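Local atomic coordinates of integron cassette protein (Vibrio cholerae, PDB entry 3FY6), a protein that is of unknown function but is encoded by a mobile integron gene cassette and adopts an alpha+beta fold that assembles as a dimer. Residues Val12-His24 / Thr99-Thr113. Residues are numbered along the deposited sequence; the frame is centred on the assembly and turned at random.
Sequences VNLNIYSPRWGRH and TRELELVAQWVNKVT
Leu14 holds CG anti to its carbonyl carbon, which swings CD2 onto the helix backbone, 3.7 Å from Leu102 O and close to the aliphatic CG of Glu103. Ile16 bends twice (chi1 -55°, chi2 -73°), and its CD1 comes to lie against Ala106 CB at 3.7 Å while CG2 reaches Val109 CG1 at 4.1 Å. Val12 completes the row, CG2 slanting across Leu102 CD1 and CG1 lying beside Thr99 CG2; the Thr99 hydroxyl is bonded within its own helix, to Asn95 O. Strand 12-18 and helix 99-113 run almost parallel, their axes 7° apart and 7.7 Å at closest approach. The small Ala106 turns its CB to both Leu14 CB and Ile16 CD1. This strand is outermost in the antiparallel sheet of its chain, hydrogen-bonded along one edge to strand 23-31; Phe81 and Ala84 of helix 77-89 extend the apolar layer beyond Leu14 and Leu102.

Polar groups follow one margin of the seam. The Asn110 amide lies against the strand backbone between Asn15 O and Tyr17 N, and nearly perpendicular to the His24 ring. Two waters lie between Asn13 O and Glu103 OE2 and may link them; Glu103 OE1 meets Arg100 NH1 at 2.8 Å in a salt bridge. Nearer the strand's end, a third water donates to Tyr17 O (2.7 Å) and hydrogen-bonds Thr113 OG1, while Thr113 CG2 and Pro19 CG meet tip to tip. Beyond, Ser18 OG accepts from Trp21 N in an ST motif, within a hairpin turn carrying a G1 bulge at Gly22 and Arg23. Apolar packing thus carries much of the join between the sheet's outermost strand and the helix, while polar side chains and water line its more exposed margin.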
loop_
_atom_site.group_PDB
_atom_site.type_symbol
_atom_site.label_atom_id
_atom_site.label_comp_id
_atom_site.label_asym_id
_atom_site.label_seq_id
_atom_site.Cartn_x
_atom_site.Cartn_y
_atom_site.Cartn_z
ATOM N N VAL A 12 6.814 21.519 -1.419
ATOM C CA VAL A 12 7.767 20.489 -1.062
ATOM C C VAL A 12 8.028 19.624 -2.298
ATOM O O VAL A 12 7.094 19.128 -2.917
ATOM C CB VAL A 12 7.215 19.618 0.087
ATOM C CG1 VAL A 12 8.260 18.622 0.548
ATOM C CG2 VAL A 12 6.775 20.507 1.250
ATOM N N ASN A 13 9.293 19.464 -2.668
ATOM C CA ASN A 13 9.641 18.592 -3.778
ATOM C C ASN A 13 10.085 17.239 -3.245
ATOM O O ASN A 13 11.032 17.154 -2.481
ATOM C CB ASN A 13 10.735 19.223 -4.651
ATOM C CG ASN A 13 10.179 20.243 -5.636
ATOM O OD1 ASN A 13 9.200 20.925 -5.352
ATOM N ND2 ASN A 13 10.796 20.335 -6.806
ATOM N N LEU A 14 9.388 16.184 -3.647
ATOM C CA LEU A 14 9.681 14.845 -3.147
ATOM C C LEU A 14 10.250 13.967 -4.265
ATOM O O LEU A 14 9.844 14.080 -5.412
ATOM C CB LEU A 14 8.410 14.216 -2.566
ATOM C CG LEU A 14 7.797 14.943 -1.364
ATOM C CD1 LEU A 14 6.481 14.289 -0.953
ATOM C CD2 LEU A 14 8.779 14.950 -0.195
ATOM N N ASN A 15 11.186 13.088 -3.926
ATOM C CA ASN A 15 11.867 12.296 -4.941
ATOM C C ASN A 15 11.488 10.821 -4.850
ATOM O O ASN A 15 11.924 10.111 -3.941
ATOM C CB ASN A 15 13.380 12.476 -4.816
ATOM C CG ASN A 15 13.782 13.945 -4.703
ATOM O OD1 ASN A 15 14.425 14.350 -3.739
ATOM N ND2 ASN A 15 13.381 14.744 -5.678
ATOM N N ILE A 16 10.667 10.369 -5.789
ATOM C CA ILE A 16 10.141 9.006 -5.738
ATOM C C ILE A 16 10.758 8.129 -6.827
ATOM O O ILE A 16 10.611 8.410 -8.014
ATOM C CB ILE A 16 8.607 9.003 -5.910
ATOM C CG1 ILE A 16 7.950 9.924 -4.867
ATOM C CG2 ILE A 16 8.057 7.573 -5.826
ATOM C CD1 ILE A 16 7.963 9.361 -3.454
ATOM N N TYR A 17 11.427 7.052 -6.431
ATOM C CA TYR A 17 12.089 6.202 -7.417
ATOM C C TYR A 17 11.091 5.412 -8.251
ATOM O O TYR A 17 10.208 4.747 -7.710
ATOM C CB TYR A 17 13.105 5.250 -6.780
ATOM C CG TYR A 17 13.840 4.474 -7.842
ATOM C CD1 TYR A 17 14.909 5.048 -8.529
ATOM C CD2 TYR A 17 13.431 3.193 -8.207
ATOM C CE1 TYR A 17 15.567 4.360 -9.535
ATOM C CE2 TYR A 17 14.092 2.484 -9.221
ATOM C CZ TYR A 17 15.155 3.080 -9.875
ATOM O OH TYR A 17 15.811 2.401 -10.865
ATOM N N SER A 18 11.249 5.481 -9.569
ATOM C CA SER A 18 10.366 4.799 -10.506
ATOM C C SER A 18 11.127 3.797 -11.363
ATOM O O SER A 18 11.965 4.184 -12.176
ATOM C CB SER A 18 9.694 5.814 -11.435
ATOM O OG SER A 18 9.173 5.162 -12.590
ATOM N N PRO A 19 10.817 2.508 -11.207
ATOM C CA PRO A 19 11.441 1.462 -12.023
ATOM C C PRO A 19 11.065 1.628 -13.488
ATOM O O PRO A 19 11.747 1.110 -14.367
ATOM C CB PRO A 19 10.821 0.170 -11.482
ATOM C CG PRO A 19 10.312 0.522 -10.120
ATOM C CD PRO A 19 9.888 1.957 -10.208
ATOM N N ARG A 20 9.977 2.343 -13.746
ATOM C CA ARG A 20 9.515 2.535 -15.109
ATOM C C ARG A 20 10.409 3.524 -15.868
ATOM O O ARG A 20 10.602 3.393 -17.077
ATOM C CB ARG A 20 8.059 3.005 -15.126
ATOM C CG ARG A 20 7.513 3.210 -16.539
ATOM C CD ARG A 20 6.038 3.596 -16.551
ATOM N NE ARG A 20 5.527 3.652 -17.919
ATOM C CZ ARG A 20 4.477 4.373 -18.305
ATOM N NH1 ARG A 20 3.816 5.116 -17.428
ATOM N NH2 ARG A 20 4.094 4.359 -19.577
ATOM N N TRP A 21 10.965 4.497 -15.152
ATOM C CA TRP A 21 11.838 5.493 -15.769
ATOM C C TRP A 21 13.288 5.404 -15.304
ATOM O O TRP A 21 14.123 6.182 -15.746
ATOM C CB TRP A 21 11.282 6.902 -15.529
ATOM C CG TRP A 21 9.852 6.990 -15.936
ATOM C CD1 TRP A 21 8.769 7.097 -15.116
ATOM C CD2 TRP A 21 9.342 6.929 -17.272
ATOM N NE1 TRP A 21 7.614 7.127 -15.862
ATOM C CE2 TRP A 21 7.940 7.027 -17.189
ATOM C CE3 TRP A 21 9.939 6.823 -18.534
ATOM C CZ2 TRP A 21 7.122 7.010 -18.319
ATOM C CZ3 TRP A 21 9.126 6.809 -19.655
ATOM C CH2 TRP A 21 7.733 6.901 -19.540
ATOM N N GLY A 22 13.593 4.450 -14.430
ATOM C CA GLY A 22 14.953 4.295 -13.938
ATOM C C GLY A 22 15.509 5.554 -13.284
ATOM O O GLY A 22 16.688 5.873 -13.451
ATOM N N ARG A 23 14.670 6.272 -12.536
ATOM C CA ARG A 23 15.089 7.518 -11.895
ATOM C C ARG A 23 14.111 7.931 -10.812
ATOM O O ARG A 23 12.976 7.450 -10.771
ATOM C CB ARG A 23 15.167 8.658 -12.923
ATOM C CG ARG A 23 13.795 9.162 -13.382
ATOM C CD ARG A 23 13.881 10.132 -14.561
ATOM N NE ARG A 23 14.611 11.345 -14.200
ATOM C CZ ARG A 23 14.052 12.427 -13.661
ATOM N NH1 ARG A 23 12.749 12.457 -13.419
ATOM N NH2 ARG A 23 14.800 13.482 -13.365
ATOM N N HIS A 24 14.543 8.845 -9.948
ATOM C CA HIS A 24 13.628 9.454 -8.989
ATOM C C HIS A 24 12.774 10.499 -9.697
ATOM O O HIS A 24 13.297 11.476 -10.243
ATOM C CB HIS A 24 14.404 10.094 -7.830
ATOM C CG HIS A 24 15.013 9.091 -6.902
ATOM N ND1 HIS A 24 16.211 8.463 -7.169
ATOM C CD2 HIS A 24 14.578 8.585 -5.723
ATOM C CE1 HIS A 24 16.489 7.615 -6.194
ATOM N NE2 HIS A 24 15.514 7.670 -5.304
ATOM N N THR A 99 8.372 19.801 5.435
ATOM C CA THR A 99 9.262 19.279 4.413
ATOM C C THR A 99 9.900 17.962 4.819
ATOM O O THR A 99 9.832 16.989 4.067
ATOM C CB THR A 99 10.366 20.285 4.056
ATOM O OG1 THR A 99 9.756 21.463 3.525
ATOM C CG2 THR A 99 11.304 19.693 3.009
ATOM N N ARG A 100 10.521 17.935 5.997
ATOM C CA ARG A 100 11.167 16.711 6.478
ATOM C C ARG A 100 10.177 15.575 6.715
ATOM O O ARG A 100 10.430 14.434 6.316
ATOM C CB ARG A 100 12.002 16.963 7.736
ATOM C CG ARG A 100 13.408 17.436 7.444
ATOM C CD ARG A 100 14.061 16.607 6.325
ATOM N NE ARG A 100 14.367 15.223 6.705
ATOM C CZ ARG A 100 15.028 14.370 5.923
ATOM N NH1 ARG A 100 15.438 14.761 4.727
ATOM N NH2 ARG A 100 15.280 13.129 6.327
ATOM N N GLU A 101 9.050 15.875 7.356
ATOM C CA GLU A 101 8.063 14.834 7.612
ATOM C C GLU A 101 7.578 14.183 6.286
ATOM O O GLU A 101 7.433 12.962 6.201
ATOM C CB GLU A 101 6.901 15.372 8.451
ATOM C CG GLU A 101 7.326 15.872 9.864
ATOM C CD GLU A 101 8.065 14.815 10.693
ATOM O OE1 GLU A 101 7.900 13.614 10.433
ATOM O OE2 GLU A 101 8.818 15.183 11.615
ATOM N N LEU A 102 7.351 14.991 5.253
ATOM C CA LEU A 102 6.928 14.459 3.957
ATOM C C LEU A 102 8.063 13.706 3.278
ATOM O O LEU A 102 7.836 12.709 2.590
ATOM C CB LEU A 102 6.428 15.575 3.042
ATOM C CG LEU A 102 5.053 16.153 3.373
ATOM C CD1 LEU A 102 4.715 17.265 2.400
ATOM C CD2 LEU A 102 3.991 15.060 3.323
ATOM N N GLU A 103 9.290 14.184 3.464
ATOM C CA GLU A 103 10.443 13.467 2.936
ATOM C C GLU A 103 10.598 12.088 3.568
ATOM O O GLU A 103 11.086 11.164 2.917
ATOM C CB GLU A 103 11.723 14.292 3.091
ATOM C CG GLU A 103 11.760 15.486 2.113
ATOM C CD GLU A 103 13.004 16.364 2.245
ATOM O OE1 GLU A 103 13.613 16.396 3.337
ATOM O OE2 GLU A 103 13.367 17.033 1.252
ATOM N N LEU A 104 10.187 11.940 4.829
ATOM C CA LEU A 104 10.258 10.626 5.453
ATOM C C LEU A 104 9.204 9.696 4.826
ATOM O O LEU A 104 9.395 8.474 4.758
ATOM C CB LEU A 104 10.099 10.700 6.983
ATOM C CG LEU A 104 11.135 11.474 7.809
ATOM C CD1 LEU A 104 10.831 11.333 9.307
ATOM C CD2 LEU A 104 12.554 10.992 7.520
ATOM N N VAL A 105 8.092 10.262 4.367
ATOM C CA VAL A 105 7.102 9.431 3.695
ATOM C C VAL A 105 7.636 8.977 2.330
ATOM O O VAL A 105 7.486 7.815 1.946
ATOM C CB VAL A 105 5.765 10.144 3.516
ATOM C CG1 VAL A 105 4.804 9.241 2.759
ATOM C CG2 VAL A 105 5.182 10.514 4.874
ATOM N N ALA A 106 8.275 9.893 1.602
ATOM C CA ALA A 106 8.868 9.540 0.314
ATOM C C ALA A 106 9.922 8.467 0.511
ATOM O O ALA A 106 9.997 7.509 -0.259
ATOM C CB ALA A 106 9.477 10.777 -0.376
ATOM N N GLN A 107 10.731 8.630 1.555
ATOM C CA GLN A 107 11.776 7.670 1.879
ATOM C C GLN A 107 11.193 6.278 2.130
ATOM O O GLN A 107 11.759 5.262 1.701
ATOM C CB GLN A 107 12.558 8.152 3.102
ATOM C CG GLN A 107 13.633 7.208 3.612
ATOM C CD GLN A 107 14.259 7.712 4.899
ATOM O OE1 GLN A 107 14.352 8.919 5.120
ATOM N NE2 GLN A 107 14.679 6.791 5.759
ATOM N N TRP A 108 10.062 6.237 2.831
ATOM C CA TRP A 108 9.361 4.984 3.087
ATOM C C TRP A 108 8.906 4.339 1.770
ATOM O O TRP A 108 9.128 3.151 1.524
ATOM C CB TRP A 108 8.141 5.245 3.971
ATOM C CG TRP A 108 7.408 4.000 4.404
ATOM C CD1 TRP A 108 7.946 2.769 4.637
ATOM C CD2 TRP A 108 6.015 3.894 4.722
ATOM N NE1 TRP A 108 6.970 1.896 5.067
ATOM C CE2 TRP A 108 5.774 2.561 5.120
ATOM C CE3 TRP A 108 4.945 4.791 4.690
ATOM C CZ2 TRP A 108 4.512 2.108 5.478
ATOM C CZ3 TRP A 108 3.686 4.338 5.054
ATOM C CH2 TRP A 108 3.484 3.016 5.451
ATOM N N VAL A 109 8.251 5.127 0.930
ATOM C CA VAL A 109 7.828 4.635 -0.369
ATOM C C VAL A 109 9.031 4.060 -1.124
ATOM O O VAL A 109 8.937 2.979 -1.705
ATOM C CB VAL A 109 7.130 5.730 -1.188
ATOM C CG1 VAL A 109 6.872 5.258 -2.621
ATOM C CG2 VAL A 109 5.819 6.136 -0.510
ATOM N N ASN A 110 10.164 4.759 -1.104
ATOM C CA ASN A 110 11.333 4.248 -1.813
ATOM C C ASN A 110 11.797 2.901 -1.247
ATOM O O ASN A 110 12.174 2.002 -1.991
ATOM C CB ASN A 110 12.472 5.286 -1.866
ATOM C CG ASN A 110 12.119 6.504 -2.725
ATOM O OD1 ASN A 110 12.574 7.625 -2.461
ATOM N ND2 ASN A 110 11.271 6.294 -3.734
ATOM N N LYS A 111 11.737 2.742 0.069
ATOM C CA LYS A 111 12.124 1.471 0.675
ATOM C C LYS A 111 11.185 0.326 0.258
ATOM O O LYS A 111 11.618 -0.804 0.052
ATOM C CB LYS A 111 12.173 1.589 2.201
ATOM C CG LYS A 111 13.396 2.343 2.719
ATOM C CD LYS A 111 13.365 2.411 4.241
ATOM C CE LYS A 111 14.327 3.453 4.803
ATOM N NZ LYS A 111 14.114 3.647 6.274
ATOM N N VAL A 112 9.900 0.635 0.156
ATOM C CA VAL A 112 8.895 -0.329 -0.274
ATOM C C VAL A 112 9.218 -0.826 -1.684
ATOM O O VAL A 112 9.265 -2.032 -1.942
ATOM C CB VAL A 112 7.500 0.314 -0.238
ATOM C CG1 VAL A 112 6.436 -0.635 -0.832
ATOM C CG2 VAL A 112 7.146 0.689 1.209
ATOM N N THR A 113 9.463 0.120 -2.585
ATOM C CA THR A 113 9.797 -0.183 -3.971
ATOM C C THR A 113 11.036 -1.069 -4.046
ATOM O O THR A 113 11.049 -2.090 -4.734
ATOM C CB THR A 113 10.045 1.121 -4.749
ATOM O OG1 THR A 113 8.836 1.892 -4.763
ATOM C CG2 THR A 113 10.497 0.824 -6.198
HETATM O O HOH W 1 13.374 15.732 -1.266
HETATM O O HOH W 2 12.080 18.444 -0.387
HETATM O O HOH W 3 9.623 4.384 -5.108
#